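Local coordinates for protein fatty acid synthase 1, isoform A (Drosophila melanogaster, PDB 6FN6) that probably builds long-chain saturated fatty acids from acetyl-CoA and malonyl-CoA using NADPH, with this chain holding its dehydratase, enoylreductase and ketoreductase modifying region, at residues L183-R188 with L244-A249; S155-S160 with Q965-R970; R513-Q518 with T530-Q535; G495-M500 with G551-L556. All coordinates share one frame; numbering follows the deposited sequence.

Interaction 1. Residues L183-R188 with L244-A249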
loop_
_atom_site.group_PDB
_atom_site.type_symbol
_atom_site.label_atom_id
_atom_site.label_comp_id
_atom_site.label_asym_id
_atom_site.label_seq_id
_atom_site.Cartn_x
_atom_site.Cartn_y
_atom_site.Cartn_z
ATOM N N LEU A 183 15.925 -19.181 -18.625
ATOM C CA LEU A 183 16.629 -19.345 -19.896
ATOM C C LEU A 183 16.358 -18.182 -20.837
ATOM O O LEU A 183 17.266 -17.673 -21.490
ATOM C CB LEU A 183 16.215 -20.645 -20.585
ATOM C CG LEU A 183 17.014 -21.924 -20.348
ATOM C CD1 LEU A 183 16.480 -23.014 -21.262
ATOM C CD2 LEU A 183 18.506 -21.725 -20.572
ATOM N N SER A 184 15.097 -17.771 -20.908
ATOM C CA SER A 184 14.674 -16.729 -21.837
ATOM C C SER A 184 15.282 -15.367 -21.494
ATOM O O SER A 184 15.366 -14.488 -22.351
ATOM C CB SER A 184 13.146 -16.636 -21.851
ATOM O OG SER A 184 12.638 -16.425 -20.547
ATOM N N LYS A 185 15.709 -15.197 -20.246
ATOM C CA LYS A 185 16.316 -13.941 -19.821
ATOM C C LYS A 185 17.619 -13.691 -20.573
ATOM O O LYS A 185 18.456 -14.581 -20.701
ATOM C CB LYS A 185 16.561 -13.946 -18.312
ATOM C CG LYS A 185 15.296 -13.776 -17.487
ATOM C CD LYS A 185 15.591 -13.787 -15.997
ATOM C CE LYS A 185 14.393 -13.315 -15.185
ATOM N NZ LYS A 185 14.146 -11.855 -15.349
ATOM N N ASN A 186 17.778 -12.469 -21.071
ATOM C CA ASN A 186 18.894 -12.132 -21.947
ATOM C C ASN A 186 20.208 -12.025 -21.174
ATOM O O ASN A 186 21.245 -12.505 -21.630
ATOM C CB ASN A 186 18.608 -10.821 -22.679
ATOM C CG ASN A 186 19.533 -10.600 -23.857
ATOM O OD1 ASN A 186 20.617 -11.180 -23.930
ATOM N ND2 ASN A 186 19.105 -9.764 -24.797
ATOM N N LEU A 187 20.162 -11.388 -20.008
ATOM C CA LEU A 187 21.355 -11.226 -19.187
ATOM C C LEU A 187 21.786 -12.577 -18.618
ATOM O O LEU A 187 21.000 -13.270 -17.973
ATOM C CB LEU A 187 21.096 -10.223 -18.061
ATOM C CG LEU A 187 22.298 -9.796 -17.214
ATOM C CD1 LEU A 187 23.329 -9.049 -18.050
ATOM C CD2 LEU A 187 21.843 -8.942 -16.041
ATOM N N ARG A 188 23.041 -12.939 -18.857
ATOM C CA ARG A 188 23.567 -14.235 -18.442
ATOM C C ARG A 188 24.166 -14.175 -17.045
ATOM O O ARG A 188 25.365 -14.379 -16.868
ATOM C CB ARG A 188 24.622 -14.722 -19.434
ATOM C CG ARG A 188 24.177 -14.694 -20.885
ATOM C CD ARG A 188 25.315 -15.108 -21.804
ATOM N NE ARG A 188 25.626 -16.531 -21.701
ATOM C CZ ARG A 188 26.716 -17.096 -22.213
ATOM N NH1 ARG A 188 27.607 -16.357 -22.860
ATOM N NH2 ARG A 188 26.920 -18.399 -22.072
ATOM N N LEU A 244 5.932 -14.231 -12.534
ATOM C CA LEU A 244 7.193 -14.588 -11.893
ATOM C C LEU A 244 8.149 -13.395 -11.863
ATOM O O LEU A 244 8.316 -12.696 -12.861
ATOM C CB LEU A 244 7.841 -15.776 -12.609
ATOM C CG LEU A 244 9.226 -16.198 -12.113
ATOM C CD1 LEU A 244 9.195 -16.552 -10.630
ATOM C CD2 LEU A 244 9.743 -17.374 -12.923
ATOM N N LYS A 245 8.739 -13.147 -10.697
ATOM C CA LYS A 245 9.745 -12.101 -10.538
ATOM C C LYS A 245 11.035 -12.686 -9.968
ATOM O O LYS A 245 11.025 -13.317 -8.912
ATOM C CB LYS A 245 9.243 -10.980 -9.622
ATOM C CG LYS A 245 7.995 -10.254 -10.103
ATOM C CD LYS A 245 8.319 -9.165 -11.115
ATOM C CE LYS A 245 7.141 -8.214 -11.297
ATOM N NZ LYS A 245 5.934 -8.904 -11.827
ATOM N N ALA A 246 12.141 -12.487 -10.675
ATOM C CA ALA A 246 13.441 -12.948 -10.203
ATOM C C ALA A 246 14.394 -11.775 -10.022
ATOM O O ALA A 246 14.454 -10.875 -10.861
ATOM C CB ALA A 246 14.031 -13.968 -11.168
ATOM N N ASN A 247 15.132 -11.786 -8.918
ATOM C CA ASN A 247 16.125 -10.753 -8.652
ATOM C C ASN A 247 17.532 -11.309 -8.762
ATOM O O ASN A 247 17.787 -12.470 -8.445
ATOM C CB ASN A 247 15.916 -10.138 -7.269
ATOM C CG ASN A 247 14.887 -9.034 -7.280
ATOM O OD1 ASN A 247 13.690 -9.285 -7.412
ATOM N ND2 ASN A 247 15.351 -7.797 -7.148
ATOM N N LEU A 248 18.441 -10.456 -9.214
ATOM C CA LEU A 248 19.842 -10.815 -9.347
ATOM C C LEU A 248 20.428 -11.089 -7.967
ATOM O O LEU A 248 20.245 -10.299 -7.041
ATOM C CB LEU A 248 20.604 -9.696 -10.050
ATOM C CG LEU A 248 21.689 -10.082 -11.051
ATOM C CD1 LEU A 248 21.137 -10.996 -12.124
ATOM C CD2 LEU A 248 22.255 -8.835 -11.688
ATOM N N ALA A 249 21.137 -12.205 -7.833
ATOM C CA ALA A 249 21.686 -12.612 -6.543
ATOM C C ALA A 249 23.185 -12.349 -6.439
ATOM O O ALA A 249 23.873 -12.200 -7.448
ATOM C CB ALA A 249 21.402 -14.087 -6.298
#
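Lys185 and Leu187 reach across to Ala246 and Leu248 inside the predicted C-terminal hotdog fold of the dehydratase. The loop that follows helix 170-183 here faces strand 239-248. The backbones stay well apart, with the CA of Lys185 10.1 Å from the CA of Ala246. Side chains alone bridge the gap, and no hydrogen bond crosses it.

Lys185 extends from the loop, and its CG lies anti to the carbonyl carbon (chi1 -74°). The chain then runs nearly straight until a bend at chi4 turns its amino end. The aliphatic part meets the strand, while the charged end makes a cation-pi contact with Tyr191. Ala246 points its methyl back toward the loop.

Leu187 and Leu248 form a second, looser pair. Leu187 sets out toward the strand, whereas Leu248 leaves its backbone obliquely and only its end comes near. Both leucines also touch loop residues far along the chain, Ala633 for Leu187 and Ala624 for Leu248. The side chain of Ala246 lies about 11 Å from that of Asp175, the predicted proton donor. The pairs are light: CE of Lys185 is 4.1 Å from CB of Ala246, and CD2 of Leu187 is 4.4 Å from CD2 of Leu248.

Interaction 2. Residues S155-S160 with Q965-R970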
loop_
_atom_site.group_PDB
_atom_site.type_symbol
_atom_site.label_atom_id
_atom_site.label_comp_id
_atom_site.label_asym_id
_atom_site.label_seq_id
_atom_site.Cartn_x
_atom_site.Cartn_y
_atom_site.Cartn_z
ATOM N N SER A 155 14.538 -27.547 -25.158
ATOM C CA SER A 155 14.113 -26.154 -25.238
ATOM C C SER A 155 14.496 -25.564 -26.588
ATOM O O SER A 155 15.548 -25.889 -27.135
ATOM C CB SER A 155 14.741 -25.325 -24.119
ATOM O OG SER A 155 14.561 -23.938 -24.359
ATOM N N ASP A 156 13.654 -24.687 -27.118
ATOM C CA ASP A 156 13.994 -23.973 -28.339
ATOM C C ASP A 156 14.966 -22.841 -28.005
ATOM O O ASP A 156 15.176 -22.515 -26.836
ATOM C CB ASP A 156 12.734 -23.444 -29.033
ATOM C CG ASP A 156 11.993 -22.410 -28.209
ATOM O OD1 ASP A 156 12.217 -22.335 -26.982
ATOM O OD2 ASP A 156 11.169 -21.676 -28.795
ATOM N N THR A 157 15.564 -22.256 -29.035
ATOM C CA THR A 157 16.663 -21.314 -28.848
ATOM C C THR A 157 16.281 -20.103 -27.992
ATOM O O THR A 157 17.137 -19.519 -27.331
ATOM C CB THR A 157 17.209 -20.815 -30.207
ATOM O OG1 THR A 157 18.219 -19.825 -29.987
ATOM C CG2 THR A 157 16.102 -20.224 -31.058
ATOM N N VAL A 158 15.006 -19.722 -28.003
ATOM C CA VAL A 158 14.557 -18.570 -27.219
ATOM C C VAL A 158 13.805 -18.993 -25.961
ATOM O O VAL A 158 13.360 -18.144 -25.186
ATOM C CB VAL A 158 13.672 -17.630 -28.062
ATOM C CG1 VAL A 158 14.480 -17.017 -29.199
ATOM C CG2 VAL A 158 12.442 -18.371 -28.595
ATOM N N ALA A 159 13.680 -20.300 -25.747
ATOM C CA ALA A 159 12.980 -20.821 -24.576
ATOM C C ALA A 159 11.541 -20.306 -24.515
ATOM O O ALA A 159 11.087 -19.813 -23.483
ATOM C CB ALA A 159 13.729 -20.451 -23.304
ATOM N N SER A 160 10.834 -20.416 -25.635
ATOM C CA SER A 160 9.415 -20.095 -25.681
ATOM C C SER A 160 8.612 -21.378 -25.513
ATOM O O SER A 160 7.508 -21.371 -24.970
ATOM C CB SER A 160 9.054 -19.400 -26.993
ATOM O OG SER A 160 9.258 -20.261 -28.099
ATOM N N GLN A 965 26.015 -23.883 -29.523
ATOM C CA GLN A 965 26.727 -23.210 -30.605
ATOM C C GLN A 965 25.792 -22.245 -31.319
ATOM O O GLN A 965 26.092 -21.061 -31.456
ATOM C CB GLN A 965 27.296 -24.226 -31.597
ATOM C CG GLN A 965 28.588 -24.887 -31.146
ATOM C CD GLN A 965 28.873 -26.176 -31.893
ATOM O OE1 GLN A 965 28.171 -26.527 -32.842
ATOM N NE2 GLN A 965 29.911 -26.884 -31.471
ATOM N N GLY A 966 24.665 -22.768 -31.794
ATOM C CA GLY A 966 23.675 -21.952 -32.469
ATOM C C GLY A 966 23.212 -20.793 -31.603
ATOM O O GLY A 966 22.934 -19.703 -32.106
ATOM N N LEU A 967 23.131 -21.033 -30.297
ATOM C CA LEU A 967 22.725 -20.004 -29.347
ATOM C C LEU A 967 23.708 -18.840 -29.343
ATOM O O LEU A 967 23.315 -17.681 -29.474
ATOM C CB LEU A 967 22.607 -20.594 -27.938
ATOM C CG LEU A 967 22.312 -19.616 -26.794
ATOM C CD1 LEU A 967 21.028 -18.840 -27.053
ATOM C CD2 LEU A 967 22.234 -20.355 -25.464
ATOM N N MET A 968 24.989 -19.155 -29.194
ATOM C CA MET A 968 26.024 -18.131 -29.128
ATOM C C MET A 968 26.092 -17.338 -30.430
ATOM O O MET A 968 26.288 -16.121 -30.420
ATOM C CB MET A 968 27.381 -18.767 -28.822
ATOM C CG MET A 968 27.491 -19.347 -27.415
ATOM S SD MET A 968 27.077 -18.178 -26.099
ATOM C CE MET A 968 28.217 -16.839 -26.448
ATOM N N ILE A 969 25.934 -18.030 -31.551
ATOM C CA ILE A 969 25.977 -17.379 -32.852
ATOM C C ILE A 969 24.791 -16.427 -32.956
ATOM O O ILE A 969 24.934 -15.295 -33.420
ATOM C CB ILE A 969 25.989 -18.419 -33.999
ATOM C CG1 ILE A 969 27.269 -19.258 -33.931
ATOM C CG2 ILE A 969 25.871 -17.734 -35.362
ATOM C CD1 ILE A 969 27.259 -20.484 -34.820
ATOM N N ARG A 970 23.622 -16.889 -32.523
ATOM C CA ARG A 970 22.423 -16.060 -32.543
ATOM C C ARG A 970 22.633 -14.809 -31.693
ATOM O O ARG A 970 22.288 -13.702 -32.102
ATOM C CB ARG A 970 21.207 -16.843 -32.039
ATOM C CG ARG A 970 19.906 -16.063 -32.154
ATOM C CD ARG A 970 18.693 -16.885 -31.753
ATOM N NE ARG A 970 18.683 -17.205 -30.328
ATOM C CZ ARG A 970 18.353 -16.346 -29.369
ATOM N NH1 ARG A 970 18.031 -15.096 -29.673
ATOM N NH2 ARG A 970 18.366 -16.731 -28.100
#
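Thr157 and Leu967 mark the closest backbone approach, 6.2 Å between their CA atoms, where a type I turn from Asp156 to Ala159 faces one side of helix 963-974. Arg970 carries the contact. Its CG is anti to the backbone N (chi1 -175°), and a bend at chi3 brings the guanidinium edge round to Thr157. NE of Arg970 donates to OG1 of Thr157 over 2.7 Å. That oxygen sits 25° out of the guanidinium plane, and the bond is bent to 139° at the hydrogen. A weak bond runs from NH2 of Arg970 to O of Thr157, at 3.1 Å. Val158 lays CG1 over the middle of one guanidinium face, 3.9 Å from CZ of Arg970. CD1 of Leu967 packs 4.0 Å from O of Thr157. NH1 of Arg970 turns to a salt bridge with Glu974 on the same helix. A leucine in place of Arg970 would probably leave the Thr157 hydroxyl and Glu974 without this partner. The turn is closed by N of Ala159 bonding to O of Asp156 (2.9 Å), and OD1 of Asp156 accepts from N of Ser160 just beyond it. This is an interdomain contact: a beta-hairpin turn of the predicted C-terminal hotdog fold sits on a helix of the Rossmann-type ketoreductase.

Interaction 3. Residues R513-Q518 with T530-Q535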
loop_
_atom_site.group_PDB
_atom_site.type_symbol
_atom_site.label_atom_id
_atom_site.label_comp_id
_atom_site.label_asym_id
_atom_site.label_seq_id
_atom_site.Cartn_x
_atom_site.Cartn_y
_atom_site.Cartn_z
ATOM N N ARG A 513 69.699 -36.876 -23.606
ATOM C CA ARG A 513 70.319 -35.559 -23.471
ATOM C C ARG A 513 70.131 -34.758 -24.760
ATOM O O ARG A 513 70.621 -35.154 -25.817
ATOM C CB ARG A 513 71.810 -35.683 -23.147
ATOM C CG ARG A 513 72.132 -36.504 -21.907
ATOM C CD ARG A 513 71.684 -35.812 -20.628
ATOM N NE ARG A 513 72.048 -36.579 -19.436
ATOM C CZ ARG A 513 71.292 -37.525 -18.885
ATOM N NH1 ARG A 513 70.118 -37.844 -19.415
ATOM N NH2 ARG A 513 71.715 -38.162 -17.801
ATOM N N LEU A 514 69.440 -33.625 -24.663
ATOM C CA LEU A 514 69.130 -32.817 -25.842
ATOM C C LEU A 514 70.247 -31.836 -26.178
ATOM O O LEU A 514 70.653 -31.024 -25.347
ATOM C CB LEU A 514 67.824 -32.048 -25.631
ATOM C CG LEU A 514 67.447 -31.044 -26.725
ATOM C CD1 LEU A 514 67.314 -31.730 -28.077
ATOM C CD2 LEU A 514 66.161 -30.334 -26.358
ATOM N N VAL A 515 70.729 -31.919 -27.415
ATOM C CA VAL A 515 71.739 -30.999 -27.923
ATOM C C VAL A 515 71.124 -30.185 -29.058
ATOM O O VAL A 515 71.043 -30.645 -30.197
ATOM C CB VAL A 515 72.999 -31.756 -28.382
ATOM C CG1 VAL A 515 74.079 -30.787 -28.841
ATOM C CG2 VAL A 515 73.519 -32.638 -27.256
ATOM N N PHE A 516 70.681 -28.976 -28.728
ATOM C CA PHE A 516 69.951 -28.130 -29.668
ATOM C C PHE A 516 70.836 -26.998 -30.191
ATOM O O PHE A 516 71.310 -26.165 -29.419
ATOM C CB PHE A 516 68.701 -27.556 -28.996
ATOM C CG PHE A 516 67.700 -26.988 -29.960
ATOM C CD1 PHE A 516 67.832 -25.697 -30.442
ATOM C CD2 PHE A 516 66.614 -27.741 -30.365
ATOM C CE1 PHE A 516 66.906 -25.175 -31.325
ATOM C CE2 PHE A 516 65.683 -27.224 -31.244
ATOM C CZ PHE A 516 65.828 -25.940 -31.724
ATOM N N VAL A 517 71.049 -26.967 -31.502
ATOM C CA VAL A 517 71.914 -25.963 -32.114
ATOM C C VAL A 517 71.164 -25.200 -33.201
ATOM O O VAL A 517 70.849 -25.751 -34.255
ATOM C CB VAL A 517 73.190 -26.616 -32.689
ATOM C CG1 VAL A 517 74.104 -25.565 -33.293
ATOM C CG2 VAL A 517 73.918 -27.413 -31.613
ATOM N N GLN A 518 70.896 -23.923 -32.946
ATOM C CA GLN A 518 70.144 -23.099 -33.886
ATOM C C GLN A 518 70.909 -22.895 -35.188
ATOM O O GLN A 518 70.384 -23.150 -36.271
ATOM C CB GLN A 518 69.813 -21.739 -33.268
ATOM C CG GLN A 518 68.938 -21.807 -32.029
ATOM C CD GLN A 518 68.405 -20.445 -31.624
ATOM O OE1 GLN A 518 68.742 -19.429 -32.231
ATOM N NE2 GLN A 518 67.566 -20.419 -30.594
ATOM N N THR A 530 86.054 -29.335 -28.769
ATOM C CA THR A 530 86.291 -28.415 -27.657
ATOM C C THR A 530 85.035 -27.614 -27.311
ATOM O O THR A 530 84.804 -27.263 -26.152
ATOM C CB THR A 530 87.441 -27.432 -27.977
ATOM O OG1 THR A 530 87.604 -26.510 -26.892
ATOM C CG2 THR A 530 87.157 -26.654 -29.259
ATOM N N LEU A 531 84.231 -27.328 -28.328
ATOM C CA LEU A 531 82.999 -26.575 -28.148
ATOM C C LEU A 531 81.995 -27.348 -27.297
ATOM O O LEU A 531 81.443 -26.822 -26.328
ATOM C CB LEU A 531 82.389 -26.250 -29.514
ATOM C CG LEU A 531 80.993 -25.626 -29.545
ATOM C CD1 LEU A 531 80.963 -24.309 -28.785
ATOM C CD2 LEU A 531 80.538 -25.433 -30.985
ATOM N N TYR A 532 81.759 -28.598 -27.677
ATOM C CA TYR A 532 80.757 -29.437 -27.034
ATOM C C TYR A 532 81.229 -30.090 -25.731
ATOM O O TYR A 532 80.434 -30.289 -24.814
ATOM C CB TYR A 532 80.317 -30.542 -27.998
ATOM C CG TYR A 532 79.588 -30.056 -29.229
ATOM C CD1 TYR A 532 80.287 -29.559 -30.321
ATOM C CD2 TYR A 532 78.206 -30.113 -29.311
ATOM C CE1 TYR A 532 79.628 -29.122 -31.454
ATOM C CE2 TYR A 532 77.536 -29.676 -30.442
ATOM C CZ TYR A 532 78.253 -29.183 -31.509
ATOM O OH TYR A 532 77.591 -28.750 -32.636
ATOM N N ARG A 533 82.514 -30.427 -25.656
ATOM C CA ARG A 533 83.023 -31.268 -24.568
ATOM C C ARG A 533 82.775 -30.664 -23.185
ATOM O O ARG A 533 82.161 -31.303 -22.334
ATOM C CB ARG A 533 84.525 -31.536 -24.762
ATOM C CG ARG A 533 85.069 -32.696 -23.922
ATOM C CD ARG A 533 86.579 -32.865 -24.077
ATOM N NE ARG A 533 87.360 -31.834 -23.396
ATOM C CZ ARG A 533 87.916 -31.986 -22.194
ATOM N NH1 ARG A 533 87.804 -33.136 -21.532
ATOM N NH2 ARG A 533 88.609 -30.993 -21.654
ATOM N N GLN A 534 83.237 -29.440 -22.958
ATOM C CA GLN A 534 83.076 -28.815 -21.648
ATOM C C GLN A 534 81.600 -28.684 -21.286
ATOM O O GLN A 534 81.221 -28.816 -20.120
ATOM C CB GLN A 534 83.738 -27.436 -21.606
ATOM C CG GLN A 534 83.849 -26.863 -20.194
ATOM C CD GLN A 534 83.783 -25.346 -20.156
ATOM O OE1 GLN A 534 84.446 -24.661 -20.935
ATOM N NE2 GLN A 534 82.973 -24.815 -19.246
ATOM N N GLN A 535 80.768 -28.432 -22.291
ATOM C CA GLN A 535 79.340 -28.258 -22.064
ATOM C C GLN A 535 78.669 -29.573 -21.703
ATOM O O GLN A 535 77.925 -29.651 -20.724
ATOM C CB GLN A 535 78.667 -27.660 -23.299
ATOM C CG GLN A 535 77.189 -27.384 -23.100
ATOM C CD GLN A 535 76.938 -26.353 -22.021
ATOM O OE1 GLN A 535 77.843 -25.621 -21.622
ATOM N NE2 GLN A 535 75.708 -26.301 -21.533
#
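Tyr532 leans from its helix toward Val515 and Val517 on strand 512-517, and this buried trio is the close part of the contact. CG of the tyrosine lies anti to the carbonyl carbon (chi1 -66°), which sends the ring toward the strand. Val515 meets it at the edge, near the ring plane, with CG1 4.0 Å from CE2 of Tyr532. The side chains of Val517 and Tyr532 approach each other from opposite directions. CG2 of Val517 is 4.0 Å from OH of Tyr532 and 4.4 Å from CE2 of the same ring. Both valines hold CG1 anti to the backbone N, but they use different methyls, CG1 from Val515 and CG2 from Val517. The phenol oxygen is not left to apolar neighbours, because it hydrogen-bonds to the backbone O of Glu523.

Strand 512-517, helix 530-536 and strand 542-546 form a beta-alpha-beta unit in the pseudo-ketoreductase domain, whose family belongs to the Rossmann clan. The contact joins the first strand of the unit to its helix. Val517 also touches Leu545 on the second strand. Leu514 and Phe516 instead pack against helix 496-504.

The rest of the helix segment is looser. Even at their nearest, the CA atoms of Val515 and Tyr532 are 9.2 Å apart, and no hydrogen bond links the segments. Thr530, Arg533 and Gln534 lie on the solvent side and touch nothing of the strand segment. Arg533 there pairs with Glu537 in a salt bridge. Gln535 is buried too, but its amide bonds to Asn269 and Lys538.

Interaction 4. Residues G495-M500 with G551-L556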
loop_
_atom_site.group_PDB
_atom_site.type_symbol
_atom_site.label_atom_id
_atom_site.label_comp_id
_atom_site.label_asym_id
_atom_site.label_seq_id
_atom_site.Cartn_x
_atom_site.Cartn_y
_atom_site.Cartn_z
ATOM N N GLY A 495 60.877 -26.490 -31.803
ATOM C CA GLY A 495 61.176 -25.612 -30.692
ATOM C C GLY A 495 61.858 -26.414 -29.608
ATOM O O GLY A 495 61.438 -27.533 -29.309
ATOM N N ALA A 496 62.892 -25.841 -29.003
ATOM C CA ALA A 496 63.701 -26.569 -28.036
ATOM C C ALA A 496 62.873 -26.986 -26.821
ATOM O O ALA A 496 63.016 -28.101 -26.318
ATOM C CB ALA A 496 64.891 -25.724 -27.605
ATOM N N VAL A 497 62.006 -26.091 -26.357
ATOM C CA VAL A 497 61.216 -26.342 -25.154
ATOM C C VAL A 497 60.275 -27.525 -25.358
ATOM O O VAL A 497 60.254 -28.460 -24.557
ATOM C CB VAL A 497 60.433 -25.077 -24.739
ATOM C CG1 VAL A 497 59.472 -25.370 -23.585
ATOM C CG2 VAL A 497 61.399 -23.966 -24.354
ATOM N N GLY A 498 59.503 -27.486 -26.438
ATOM C CA GLY A 498 58.557 -28.546 -26.729
ATOM C C GLY A 498 59.234 -29.885 -26.933
ATOM O O GLY A 498 58.800 -30.903 -26.391
ATOM N N LEU A 499 60.313 -29.879 -27.709
ATOM C CA LEU A 499 61.044 -31.101 -28.018
ATOM C C LEU A 499 61.626 -31.726 -26.754
ATOM O O LEU A 499 61.648 -32.947 -26.612
ATOM C CB LEU A 499 62.155 -30.815 -29.027
ATOM C CG LEU A 499 62.943 -32.033 -29.519
ATOM C CD1 LEU A 499 62.016 -33.039 -30.191
ATOM C CD2 LEU A 499 64.067 -31.621 -30.461
ATOM N N MET A 500 62.096 -30.887 -25.837
ATOM C CA MET A 500 62.650 -31.378 -24.582
ATOM C C MET A 500 61.583 -32.134 -23.797
ATOM O O MET A 500 61.817 -33.246 -23.323
ATOM C CB MET A 500 63.195 -30.225 -23.741
ATOM C CG MET A 500 63.979 -30.665 -22.507
ATOM S SD MET A 500 65.541 -31.479 -22.906
ATOM C CE MET A 500 65.103 -33.215 -22.827
ATOM N N GLY A 551 73.038 -22.546 -23.432
ATOM C CA GLY A 551 72.042 -22.125 -22.467
ATOM C C GLY A 551 70.789 -22.974 -22.482
ATOM O O GLY A 551 70.758 -24.056 -23.066
ATOM N N THR A 552 69.749 -22.470 -21.834
ATOM C CA THR A 552 68.471 -23.160 -21.756
ATOM C C THR A 552 67.336 -22.164 -21.946
ATOM O O THR A 552 67.552 -20.951 -21.906
ATOM C CB THR A 552 68.289 -23.864 -20.402
ATOM O OG1 THR A 552 68.292 -22.889 -19.352
ATOM C CG2 THR A 552 69.408 -24.859 -20.160
ATOM N N PHE A 553 66.132 -22.680 -22.171
ATOM C CA PHE A 553 64.938 -21.844 -22.205
ATOM C C PHE A 553 64.231 -21.912 -20.859
ATOM O O PHE A 553 63.732 -22.963 -20.462
ATOM C CB PHE A 553 63.998 -22.276 -23.327
ATOM C CG PHE A 553 64.417 -21.788 -24.678
ATOM C CD1 PHE A 553 64.217 -20.470 -25.040
ATOM C CD2 PHE A 553 65.016 -22.646 -25.584
ATOM C CE1 PHE A 553 64.603 -20.011 -26.283
ATOM C CE2 PHE A 553 65.406 -22.195 -26.831
ATOM C CZ PHE A 553 65.200 -20.875 -27.180
ATOM N N ARG A 554 64.206 -20.785 -20.155
ATOM C CA ARG A 554 63.606 -20.723 -18.829
ATOM C C ARG A 554 62.394 -19.791 -18.822
ATOM O O ARG A 554 62.332 -18.830 -19.590
ATOM C CB ARG A 554 64.639 -20.257 -17.802
ATOM C CG ARG A 554 65.895 -21.119 -17.741
ATOM C CD ARG A 554 65.767 -22.269 -16.748
ATOM N NE ARG A 554 64.715 -23.224 -17.096
ATOM C CZ ARG A 554 64.904 -24.344 -17.792
ATOM N NH1 ARG A 554 66.110 -24.675 -18.240
ATOM N NH2 ARG A 554 63.875 -25.143 -18.043
ATOM N N HIS A 555 61.426 -20.089 -17.961
ATOM C CA HIS A 555 60.211 -19.285 -17.862
ATOM C C HIS A 555 60.269 -18.350 -16.658
ATOM O O HIS A 555 60.462 -18.791 -15.526
ATOM C CB HIS A 555 58.974 -20.182 -17.778
ATOM C CG HIS A 555 59.066 -21.248 -16.732
ATOM N ND1 HIS A 555 59.025 -20.974 -15.382
ATOM C CD2 HIS A 555 59.182 -22.592 -16.839
ATOM C CE1 HIS A 555 59.120 -22.103 -14.703
ATOM N NE2 HIS A 555 59.215 -23.100 -15.565
ATOM N N LEU A 556 60.111 -17.055 -16.918
ATOM C CA LEU A 556 60.209 -16.034 -15.879
ATOM C C LEU A 556 58.839 -15.462 -15.508
ATOM O O LEU A 556 58.002 -15.205 -16.377
ATOM C CB LEU A 556 61.134 -14.909 -16.340
ATOM C CG LEU A 556 62.632 -15.100 -16.082
ATOM C CD1 LEU A 556 63.124 -16.447 -16.588
ATOM C CD2 LEU A 556 63.420 -13.977 -16.735
#
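Ala496 and Val497, in the first turn of helix 496-504, rest against the side chain of Phe553 on strand 549-557. CB of Ala496 is 3.6 Å from CE2 of Phe553 and 3.7 Å from CD2 of that ring. Val497 sits nearer the root of the side chain. Its CG2 lies 3.3 Å from CB and 3.7 Å from CG of Phe553. The phenylalanine is thus touched at two places, by the alanine methyl at CD2 and CE2 and by the valine branch at its base. CG of Phe553 is anti to the carbonyl carbon (chi1 -79°), and its side chain starts out toward the helix. An alanine here would probably open a gap beside the first turn of the helix and take the Phe553 ring from the methyls of Ala496 and Val497.

The contact packs a helix of the pseudo-ketoreductase domain against strand 549-557. That strand runs antiparallel between strands 542-546 and 257-268. Phe266 and Val544, from those two neighbours, also touch Phe553. Tyr264 touches Val497.

Farther out, helix 1072-1090 bonds to the helix start. OE1 of Glu1082 accepts a hydrogen bond from the backbone N of Gly498. Gly495 is the N-cap, and its O accepts from Leu499 N at 3.1 Å and bonds to Ser1079 OG.

The four contacts fall into two groups on this chain. Interactions 1 and 2 are centred 16 Å apart and touch, for instance where Leu183 packs on Ala159 and Arg188 on Met968. They join the dehydratase's C-terminal hotdog fold to itself and to the ketoreductase. Interactions 3 and 4 are centred 15 Å apart in the pseudo-ketoreductase domain. There strand 512-517 meets helix 496-504, which precedes it. Interactions 1 and 3 lie 63 Å apart between centres. Along the chain, interaction 2 encloses the other three, and interaction 4 encloses interaction 3. Interaction 2 therefore joins segments about 800 residues apart, one in the dehydratase and one in the ketoreductase, while the others are local to their own domains.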